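Local coordinates for protein alanine dehydrogenase (Archaeoglobus fulgidus, PDB 1OMO) that catalyses the reversible NAD(+)-dependent oxidative deamination of L-alanine to pyruvate and ammonium, working as a homodimer, at residues Ile15-Ala20 with Ala137-Glu142; Val202-Val207 with Leu231-Ile236; Glu26-Tyr31 with Glu270-Leu275. All coordinates share one frame; numbering follows the deposited sequence.

Contact 1: residues Ile15-Ala20 with Ala137-Glu142; sequences ISMDEA and AYFQLE
Phe139 is the first residue of Ala137-Glu142 to meet the other segment, and it does so through both backbone and ring. The methyl CE of Met17 lies 3.6 Å from the carbonyl O of Phe139, and the same methyl stands at the edge of the Phe139 ring, near its plane, with CE 4.3 Å from CD2. The contact is thus made by the end of a flexible thioether chain against a helix surface, one methyl lying against both a ring edge and a carbonyl O. Met17 reaches it by a folded route: CG is anti to the backbone N (chi1 167°), and the chain then bends at both chi2 and chi3, which carries CE across toward the Phe139 turn. One turn further on, Glu142 borders the methionine with its backbone and the root of its side chain: Met17 CG is 4.3 Å from the carbonyl O of Glu142, and Met17 CE is 4.4 Å from Glu142 CB. The carboxylate of Glu142 turns elsewhere, to Tyr169 OH through OE1 and to Arg145 and Arg146 through OE2, so of its side chain it is CB that meets Met17. Behind Met17 the chain enters a helix with Ser16 at the N-cap; Ser16 N donates to Glu19 OE1 at 2.7 Å in a bent bond (132°), which OE1 accepts through its anti lone pair. Leu107 of helix 102-120 packs against Met17 as well, and Ser106 touches Phe139. Helix 135-147 begins at the NAD-binding residues Thr135 and Gln136 and carries Ala137 of a probable GxGxxA motif, so Met17 rests on the dinucleotide-binding helix of the Rossmann fold; the Phe139 side chain is about 7 Å from NAD at the nearest atoms.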
loop_
_atom_site.group_PDB
_atom_site.type_symbol
_atom_site.label_atom_id
_atom_site.label_comp_id
_atom_site.label_asym_id
_atom_site.label_seq_id
_atom_site.Cartn_x
_atom_site.Cartn_y
_atom_site.Cartn_z
ATOM N N ILE A 15 21.694 3.645 10.912
ATOM C CA ILE A 15 22.017 2.318 10.385
ATOM C C ILE A 15 23.372 2.358 9.747
ATOM O O ILE A 15 23.772 3.342 9.140
ATOM C CB ILE A 15 21.115 1.772 9.225
ATOM C CG1 ILE A 15 19.713 1.411 9.663
ATOM C CG2 ILE A 15 21.647 0.397 8.800
ATOM C CD1 ILE A 15 19.165 0.229 8.795
ATOM N N SER A 16 24.024 1.222 9.847
ATOM C CA SER A 16 25.349 0.971 9.310
ATOM C C SER A 16 25.166 0.150 8.033
ATOM O O SER A 16 24.191 -0.579 7.923
ATOM C CB SER A 16 26.121 0.123 10.326
ATOM O OG SER A 16 27.456 0.031 9.937
ATOM N N MET A 17 26.102 0.232 7.094
ATOM C CA MET A 17 25.982 -0.567 5.886
ATOM C C MET A 17 26.063 -2.011 6.346
ATOM O O MET A 17 25.405 -2.878 5.796
ATOM C CB MET A 17 27.118 -0.279 4.903
ATOM C CG MET A 17 27.219 -1.321 3.744
ATOM S SD MET A 17 25.698 -1.481 2.804
ATOM C CE MET A 17 25.782 -0.154 1.602
ATOM N N ASP A 18 26.871 -2.266 7.369
ATOM C CA ASP A 18 26.986 -3.614 7.892
ATOM C C ASP A 18 25.662 -4.039 8.518
ATOM O O ASP A 18 25.200 -5.144 8.291
ATOM C CB ASP A 18 28.121 -3.690 8.918
ATOM C CG ASP A 18 29.483 -3.861 8.260
ATOM O OD1 ASP A 18 30.369 -3.020 8.492
ATOM O OD2 ASP A 18 29.668 -4.844 7.512
ATOM N N GLU A 19 25.037 -3.163 9.296
ATOM C CA GLU A 19 23.756 -3.523 9.895
ATOM C C GLU A 19 22.774 -3.825 8.756
ATOM O O GLU A 19 22.062 -4.817 8.786
ATOM C CB GLU A 19 23.209 -2.379 10.752
ATOM C CG GLU A 19 23.909 -2.191 12.086
ATOM C CD GLU A 19 23.363 -0.993 12.835
ATOM O OE1 GLU A 19 23.328 0.113 12.227
ATOM O OE2 GLU A 19 22.973 -1.163 14.022
ATOM N N ALA A 20 22.775 -2.964 7.743
ATOM C CA ALA A 20 21.886 -3.121 6.590
ATOM C C ALA A 20 22.144 -4.458 5.909
ATOM O O ALA A 20 21.199 -5.145 5.520
ATOM C CB ALA A 20 22.101 -1.962 5.584
ATOM N N ALA A 137 25.610 3.286 -7.561
ATOM C CA ALA A 137 26.935 2.697 -7.735
ATOM C C ALA A 137 27.748 2.838 -6.454
ATOM O O ALA A 137 28.431 1.892 -6.055
ATOM C CB ALA A 137 27.695 3.345 -8.901
ATOM N N TYR A 138 27.679 4.013 -5.821
ATOM C CA TYR A 138 28.412 4.229 -4.580
ATOM C C TYR A 138 27.960 3.223 -3.515
ATOM O O TYR A 138 28.799 2.603 -2.850
ATOM C CB TYR A 138 28.223 5.658 -4.056
ATOM C CG TYR A 138 28.887 6.726 -4.916
ATOM C CD1 TYR A 138 28.252 7.235 -6.062
ATOM C CD2 TYR A 138 30.169 7.224 -4.595
ATOM C CE1 TYR A 138 28.871 8.217 -6.863
ATOM C CE2 TYR A 138 30.781 8.181 -5.371
ATOM C CZ TYR A 138 30.132 8.682 -6.503
ATOM O OH TYR A 138 30.752 9.655 -7.259
ATOM N N PHE A 139 26.651 3.029 -3.366
ATOM C CA PHE A 139 26.185 2.080 -2.363
ATOM C C PHE A 139 26.604 0.660 -2.674
ATOM O O PHE A 139 26.885 -0.111 -1.777
ATOM C CB PHE A 139 24.674 2.138 -2.199
ATOM C CG PHE A 139 24.210 3.366 -1.493
ATOM C CD1 PHE A 139 23.895 4.524 -2.212
ATOM C CD2 PHE A 139 24.142 3.390 -0.102
ATOM C CE1 PHE A 139 23.527 5.676 -1.564
ATOM C CE2 PHE A 139 23.771 4.542 0.566
ATOM C CZ PHE A 139 23.460 5.699 -0.164
ATOM N N GLN A 140 26.652 0.315 -3.948
ATOM C CA GLN A 140 27.058 -1.025 -4.316
ATOM C C GLN A 140 28.550 -1.177 -3.928
ATOM O O GLN A 140 28.943 -2.168 -3.311
ATOM C CB GLN A 140 26.853 -1.205 -5.808
ATOM C CG GLN A 140 26.705 -2.608 -6.243
ATOM C CD GLN A 140 25.311 -3.194 -6.001
ATOM O OE1 GLN A 140 25.154 -4.406 -6.035
ATOM N NE2 GLN A 140 24.311 -2.349 -5.771
ATOM N N LEU A 141 29.358 -0.177 -4.289
ATOM C CA LEU A 141 30.788 -0.158 -4.006
ATOM C C LEU A 141 31.044 -0.351 -2.516
ATOM O O LEU A 141 31.868 -1.165 -2.143
ATOM C CB LEU A 141 31.382 1.177 -4.466
ATOM C CG LEU A 141 32.880 1.536 -4.421
ATOM C CD1 LEU A 141 33.232 1.981 -3.056
ATOM C CD2 LEU A 141 33.759 0.370 -4.850
ATOM N N GLU A 142 30.322 0.392 -1.679
ATOM C CA GLU A 142 30.484 0.301 -0.241
ATOM C C GLU A 142 30.073 -1.062 0.328
ATOM O O GLU A 142 30.710 -1.556 1.238
ATOM C CB GLU A 142 29.703 1.414 0.471
ATOM C CG GLU A 142 30.240 2.801 0.239
ATOM C CD GLU A 142 31.595 3.061 0.903
ATOM O OE1 GLU A 142 32.227 4.096 0.577
ATOM O OE2 GLU A 142 32.025 2.251 1.754
#

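Contact 2: residues Val202-Val207 with Leu231-Ile236; sequences VKAEWV and LKKAKI
The two backbones stay well apart: the nearest CA atoms, those of Ala204 and Leu231, are 8.8 Å from each other. Val202-Val207 is a loop with a short 3-10 turn at 204-206, in which Val207 N bonds to Ala204 O, whereas Leu231-Ile236 passes from the loosely bonded end of helix 228-232 into strand 234-238 of the parallel sheet. Lys233 lies at this change of direction, and its CB points at the loop. The side chain crosses the gap with a bend at chi3 (73°) that sets its ammonium group beside the 3-10 turn. There NZ lies 3.5 Å from Ala204 O and 3.7 Å from Val207 O, and the methyl of Ala204 and CB of Val207 are each 4.3 Å from NZ. A water makes the clearer link: it donates to Val207 O at 2.8 Å and accepts from Lys233 NZ at 3.2 Å. Within the loop, Lys203 CB sits 3.4 Å above the centre of the Trp206 ring, which is turned from Lys233 toward helix 182-185. Ile285 of strand 285-289 touches both Val207 and Lys233, while Ala204 N bonds to Asp227 OD2, tying the turn to the chain just before helix 228-232. The contact is therefore polar at its centre, with a lysine directed at carbonyl oxygens rather than at a carboxylate. Its charge would be expected to gain from those carbonyl dipoles, yet the link is water-mediated and buries little surface, about 20 Å from the centre of the chain and away from the NAD site.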
loop_
_atom_site.group_PDB
_atom_site.type_symbol
_atom_site.label_atom_id
_atom_site.label_comp_id
_atom_site.label_asym_id
_atom_site.label_seq_id
_atom_site.Cartn_x
_atom_site.Cartn_y
_atom_site.Cartn_z
ATOM N N VAL A 202 25.620 -3.305 -22.158
ATOM C CA VAL A 202 26.748 -4.216 -22.047
ATOM C C VAL A 202 26.597 -5.280 -23.120
ATOM O O VAL A 202 25.543 -5.910 -23.232
ATOM C CB VAL A 202 26.806 -4.903 -20.639
ATOM C CG1 VAL A 202 27.897 -5.987 -20.604
ATOM C CG2 VAL A 202 27.086 -3.869 -19.592
ATOM N N LYS A 203 27.648 -5.476 -23.903
ATOM C CA LYS A 203 27.620 -6.482 -24.965
ATOM C C LYS A 203 28.071 -7.837 -24.466
ATOM O O LYS A 203 28.965 -7.920 -23.640
ATOM C CB LYS A 203 28.506 -6.039 -26.137
ATOM C CG LYS A 203 27.847 -4.985 -27.000
ATOM C CD LYS A 203 28.731 -4.447 -28.151
ATOM C CE LYS A 203 27.853 -3.586 -29.083
ATOM N NZ LYS A 203 28.555 -2.688 -30.065
ATOM N N ALA A 204 27.460 -8.903 -24.964
ATOM C CA ALA A 204 27.855 -10.244 -24.538
ATOM C C ALA A 204 29.340 -10.513 -24.762
ATOM O O ALA A 204 30.034 -10.975 -23.870
ATOM C CB ALA A 204 27.016 -11.319 -25.249
ATOM N N GLU A 205 29.837 -10.205 -25.943
ATOM C CA GLU A 205 31.245 -10.470 -26.225
ATOM C C GLU A 205 32.189 -9.725 -25.295
ATOM O O GLU A 205 33.368 -10.017 -25.256
ATOM C CB GLU A 205 31.580 -10.160 -27.696
ATOM C CG GLU A 205 31.797 -8.681 -27.986
ATOM C CD GLU A 205 31.194 -8.244 -29.310
ATOM O OE1 GLU A 205 29.997 -8.521 -29.546
ATOM O OE2 GLU A 205 31.916 -7.607 -30.110
ATOM N N TRP A 206 31.684 -8.758 -24.542
ATOM C CA TRP A 206 32.534 -8.030 -23.604
ATOM C C TRP A 206 32.626 -8.794 -22.264
ATOM O O TRP A 206 33.511 -8.541 -21.451
ATOM C CB TRP A 206 31.962 -6.633 -23.314
ATOM C CG TRP A 206 31.806 -5.700 -24.495
ATOM C CD1 TRP A 206 32.273 -5.886 -25.768
ATOM C CD2 TRP A 206 31.160 -4.418 -24.491
ATOM N NE1 TRP A 206 31.960 -4.799 -26.556
ATOM C CE2 TRP A 206 31.278 -3.883 -25.800
ATOM C CE3 TRP A 206 30.492 -3.671 -23.512
ATOM C CZ2 TRP A 206 30.755 -2.636 -26.154
ATOM C CZ3 TRP A 206 29.970 -2.428 -23.865
ATOM C CH2 TRP A 206 30.103 -1.926 -25.178
ATOM N N VAL A 207 31.711 -9.729 -22.028
ATOM C CA VAL A 207 31.715 -10.422 -20.738
ATOM C C VAL A 207 32.522 -11.699 -20.740
ATOM O O VAL A 207 32.259 -12.614 -21.523
ATOM C CB VAL A 207 30.285 -10.758 -20.246
ATOM C CG1 VAL A 207 30.353 -11.411 -18.846
ATOM C CG2 VAL A 207 29.432 -9.488 -20.192
ATOM N N LEU A 231 22.201 -13.231 -20.900
ATOM C CA LEU A 231 21.205 -13.953 -20.110
ATOM C C LEU A 231 21.159 -15.433 -20.464
ATOM O O LEU A 231 21.142 -16.294 -19.573
ATOM C CB LEU A 231 19.808 -13.322 -20.278
ATOM C CG LEU A 231 19.610 -11.885 -19.770
ATOM C CD1 LEU A 231 18.119 -11.454 -19.934
ATOM C CD2 LEU A 231 20.042 -11.809 -18.313
ATOM N N LYS A 232 21.147 -15.725 -21.759
ATOM C CA LYS A 232 21.097 -17.113 -22.251
ATOM C C LYS A 232 22.227 -18.009 -21.735
ATOM O O LYS A 232 22.063 -19.205 -21.516
ATOM C CB LYS A 232 21.186 -17.125 -23.779
ATOM C CG LYS A 232 20.055 -16.459 -24.481
ATOM C CD LYS A 232 20.301 -16.526 -25.959
ATOM C CE LYS A 232 19.202 -15.855 -26.726
ATOM N NZ LYS A 232 19.418 -15.983 -28.194
ATOM N N LYS A 233 23.379 -17.384 -21.560
ATOM C CA LYS A 233 24.626 -18.038 -21.170
ATOM C C LYS A 233 24.946 -17.987 -19.675
ATOM O O LYS A 233 26.033 -18.409 -19.262
ATOM C CB LYS A 233 25.744 -17.362 -22.003
ATOM C CG LYS A 233 27.138 -17.261 -21.406
ATOM C CD LYS A 233 28.121 -16.464 -22.335
ATOM C CE LYS A 233 27.830 -14.969 -22.345
ATOM N NZ LYS A 233 29.051 -14.121 -22.701
ATOM N N ALA A 234 23.998 -17.523 -18.859
ATOM C CA ALA A 234 24.305 -17.358 -17.443
ATOM C C ALA A 234 23.374 -18.036 -16.455
ATOM O O ALA A 234 22.260 -18.436 -16.790
ATOM C CB ALA A 234 24.381 -15.827 -17.112
ATOM N N LYS A 235 23.866 -18.189 -15.228
ATOM C CA LYS A 235 23.063 -18.716 -14.148
ATOM C C LYS A 235 22.439 -17.427 -13.546
ATOM O O LYS A 235 23.124 -16.584 -12.931
ATOM C CB LYS A 235 23.937 -19.429 -13.121
ATOM C CG LYS A 235 23.180 -19.827 -11.871
ATOM C CD LYS A 235 24.055 -20.653 -10.914
ATOM C CE LYS A 235 24.282 -22.081 -11.430
ATOM N NZ LYS A 235 25.348 -22.834 -10.672
ATOM N N ILE A 236 21.146 -17.263 -13.763
ATOM C CA ILE A 236 20.440 -16.077 -13.293
ATOM C C ILE A 236 19.833 -16.290 -11.905
ATOM O O ILE A 236 19.110 -17.238 -11.666
ATOM C CB ILE A 236 19.307 -15.707 -14.282
ATOM C CG1 ILE A 236 19.859 -15.621 -15.708
ATOM C CG2 ILE A 236 18.667 -14.356 -13.891
ATOM C CD1 ILE A 236 18.751 -15.508 -16.769
HETATM O O HOH W 1 31.890 -15.372 -22.097
#

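Contact 3: residues Glu26-Tyr31 with Glu270-Leu275; sequences EAFRLY and EVIAGL
Two helical segments come close at Arg29 and Ala273, whose CA atoms are 5.3 Å apart, Glu26-Tyr31 lying within helix 17-32 and Glu270-Leu275 at the end of helix 268-273. Ile272 fills the interface and uses both its branches. Its CD1 packs on the root of Phe28, 3.8 Å from CB and 4.0 Å from CD2, and the methyl comes at the ring obliquely while the far end of Phe28 leads away toward Gln296 and Leu293. CG2, the other branch, lies 4.2 Å from Arg29 CB. The split follows from chi1 of Ile272 (-65°), which sets CG1 anti to the carbonyl carbon and CG2 anti to the backbone N. Beyond CB, the arginine runs extended from CG to NE and folds its guanidinium back along its own helix, where NH1 forms a salt bridge of 2.7 Å with Glu26 OE1. Only the aliphatic part of Arg29 thus serves Ile272. Ile115 and Tyr119 of helix 102-120 also pack on Ile272. Past Ala273 the helix stops in a Schellman motif: Gly274 takes positive phi, its N bonds to Val271 O, and Leu275 N returns to Glu270 O at 2.8 Å. The small side chain of Ala273, at the point of closest backbone approach, is consistent with the close approach of the two helices. Across the interface the contact is purely apolar, a branched side chain fitted against an aromatic root and a methylene, while the charges of Arg29 and Glu26 are paired within helix 17-32 and contribute no bond between the two.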
loop_
_atom_site.group_PDB
_atom_site.type_symbol
_atom_site.label_atom_id
_atom_site.label_comp_id
_atom_site.label_asym_id
_atom_site.label_seq_id
_atom_site.Cartn_x
_atom_site.Cartn_y
_atom_site.Cartn_z
ATOM N N GLU A 26 19.324 -11.761 6.311
ATOM C CA GLU A 26 18.352 -12.539 7.108
ATOM C C GLU A 26 16.951 -12.434 6.473
ATOM O O GLU A 26 16.198 -13.398 6.434
ATOM C CB GLU A 26 18.378 -12.044 8.566
ATOM C CG GLU A 26 17.436 -12.742 9.518
ATOM C CD GLU A 26 17.687 -14.247 9.677
ATOM O OE1 GLU A 26 17.004 -14.851 10.526
ATOM O OE2 GLU A 26 18.555 -14.830 8.982
ATOM N N ALA A 27 16.614 -11.258 5.949
ATOM C CA ALA A 27 15.328 -11.069 5.289
ATOM C C ALA A 27 15.220 -12.045 4.141
ATOM O O ALA A 27 14.205 -12.700 3.988
ATOM C CB ALA A 27 15.203 -9.643 4.750
ATOM N N PHE A 28 16.251 -12.146 3.310
ATOM C CA PHE A 28 16.166 -13.096 2.199
ATOM C C PHE A 28 16.018 -14.519 2.734
ATOM O O PHE A 28 15.208 -15.297 2.239
ATOM C CB PHE A 28 17.412 -13.065 1.314
ATOM C CG PHE A 28 17.459 -11.921 0.365
ATOM C CD1 PHE A 28 16.327 -11.561 -0.368
ATOM C CD2 PHE A 28 18.618 -11.185 0.215
ATOM C CE1 PHE A 28 16.358 -10.472 -1.228
ATOM C CE2 PHE A 28 18.657 -10.098 -0.643
ATOM C CZ PHE A 28 17.519 -9.742 -1.362
ATOM N N ARG A 29 16.830 -14.860 3.727
ATOM C CA ARG A 29 16.787 -16.190 4.323
ATOM C C ARG A 29 15.352 -16.483 4.822
ATOM O O ARG A 29 14.733 -17.478 4.408
ATOM C CB ARG A 29 17.812 -16.253 5.458
ATOM C CG ARG A 29 17.960 -17.614 6.090
ATOM C CD ARG A 29 18.830 -17.551 7.355
ATOM N NE ARG A 29 18.396 -18.605 8.267
ATOM C CZ ARG A 29 17.485 -18.460 9.230
ATOM N NH1 ARG A 29 16.903 -17.282 9.443
ATOM N NH2 ARG A 29 17.116 -19.520 9.953
ATOM N N LEU A 30 14.805 -15.603 5.667
ATOM C CA LEU A 30 13.437 -15.802 6.179
ATOM C C LEU A 30 12.360 -15.932 5.086
ATOM O O LEU A 30 11.524 -16.825 5.149
ATOM C CB LEU A 30 13.044 -14.677 7.142
ATOM C CG LEU A 30 13.858 -14.611 8.431
ATOM C CD1 LEU A 30 13.582 -13.324 9.156
ATOM C CD2 LEU A 30 13.518 -15.818 9.311
ATOM N N TYR A 31 12.385 -15.078 4.071
ATOM C CA TYR A 31 11.353 -15.170 3.046
ATOM C C TYR A 31 11.433 -16.490 2.304
ATOM O O TYR A 31 10.421 -17.081 1.976
ATOM C CB TYR A 31 11.428 -14.005 2.047
ATOM C CG TYR A 31 10.219 -13.949 1.125
ATOM C CD1 TYR A 31 8.949 -14.243 1.614
ATOM C CD2 TYR A 31 10.328 -13.561 -0.201
ATOM C CE1 TYR A 31 7.816 -14.151 0.815
ATOM C CE2 TYR A 31 9.178 -13.457 -1.033
ATOM C CZ TYR A 31 7.927 -13.753 -0.508
ATOM O OH TYR A 31 6.764 -13.615 -1.253
ATOM N N GLU A 270 16.767 -18.467 -1.804
ATOM C CA GLU A 270 16.924 -19.892 -1.882
ATOM C C GLU A 270 18.389 -20.256 -1.769
ATOM O O GLU A 270 18.728 -21.245 -1.121
ATOM C CB GLU A 270 16.383 -20.431 -3.190
ATOM C CG GLU A 270 14.877 -20.487 -3.259
ATOM C CD GLU A 270 14.424 -20.816 -4.660
ATOM O OE1 GLU A 270 14.895 -20.151 -5.584
ATOM O OE2 GLU A 270 13.615 -21.735 -4.848
ATOM N N VAL A 271 19.261 -19.457 -2.381
ATOM C CA VAL A 271 20.686 -19.753 -2.304
ATOM C C VAL A 271 21.192 -19.551 -0.887
ATOM O O VAL A 271 21.921 -20.380 -0.345
ATOM C CB VAL A 271 21.526 -18.872 -3.272
ATOM C CG1 VAL A 271 23.003 -19.099 -3.031
ATOM C CG2 VAL A 271 21.199 -19.224 -4.732
ATOM N N ILE A 272 20.799 -18.450 -0.279
ATOM C CA ILE A 272 21.256 -18.184 1.052
ATOM C C ILE A 272 20.754 -19.277 2.005
ATOM O O ILE A 272 21.485 -19.729 2.880
ATOM C CB ILE A 272 20.781 -16.791 1.504
ATOM C CG1 ILE A 272 21.448 -15.728 0.638
ATOM C CG2 ILE A 272 21.141 -16.550 2.962
ATOM C CD1 ILE A 272 20.986 -14.337 0.926
ATOM N N ALA A 273 19.513 -19.713 1.804
ATOM C CA ALA A 273 18.921 -20.727 2.651
ATOM C C ALA A 273 19.390 -22.158 2.345
ATOM O O ALA A 273 19.074 -23.074 3.069
ATOM C CB ALA A 273 17.411 -20.633 2.561
ATOM N N GLY A 274 20.150 -22.358 1.281
ATOM C CA GLY A 274 20.594 -23.711 0.997
ATOM C C GLY A 274 19.594 -24.551 0.229
ATOM O O GLY A 274 19.747 -25.770 0.143
ATOM N N LEU A 275 18.580 -23.920 -0.344
ATOM C CA LEU A 275 17.567 -24.652 -1.101
ATOM C C LEU A 275 18.005 -24.880 -2.540
ATOM O O LEU A 275 17.490 -25.775 -3.218
ATOM C CB LEU A 275 16.235 -23.904 -1.089
ATOM C CG LEU A 275 15.682 -23.531 0.271
ATOM C CD1 LEU A 275 14.431 -22.684 0.117
ATOM C CD2 LEU A 275 15.384 -24.809 1.020
#

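How the contacts relate
Contacts 1 and 3 share helix 17-32: its first turn meets the nucleotide-binding helix 135-147, and a later turn meets helix 268-273. Helix 102-120 packs against each, so one helix is held to the Rossmann domain at two places along its length. All three contacts are partly buried; contact 3 is apolar, and contact 1 mostly so, with a methyl against a ring edge and a carbonyl. From the chain centre to the contact centres, contact 1 is nearest (about 10 Å), contact 3 intermediate (about 16 Å) and contact 2 outermost (about 20 Å). Contact 2, whose lysine is exposed, relies on carbonyl oxygens and water and buries the smallest surface, contact 3 the largest.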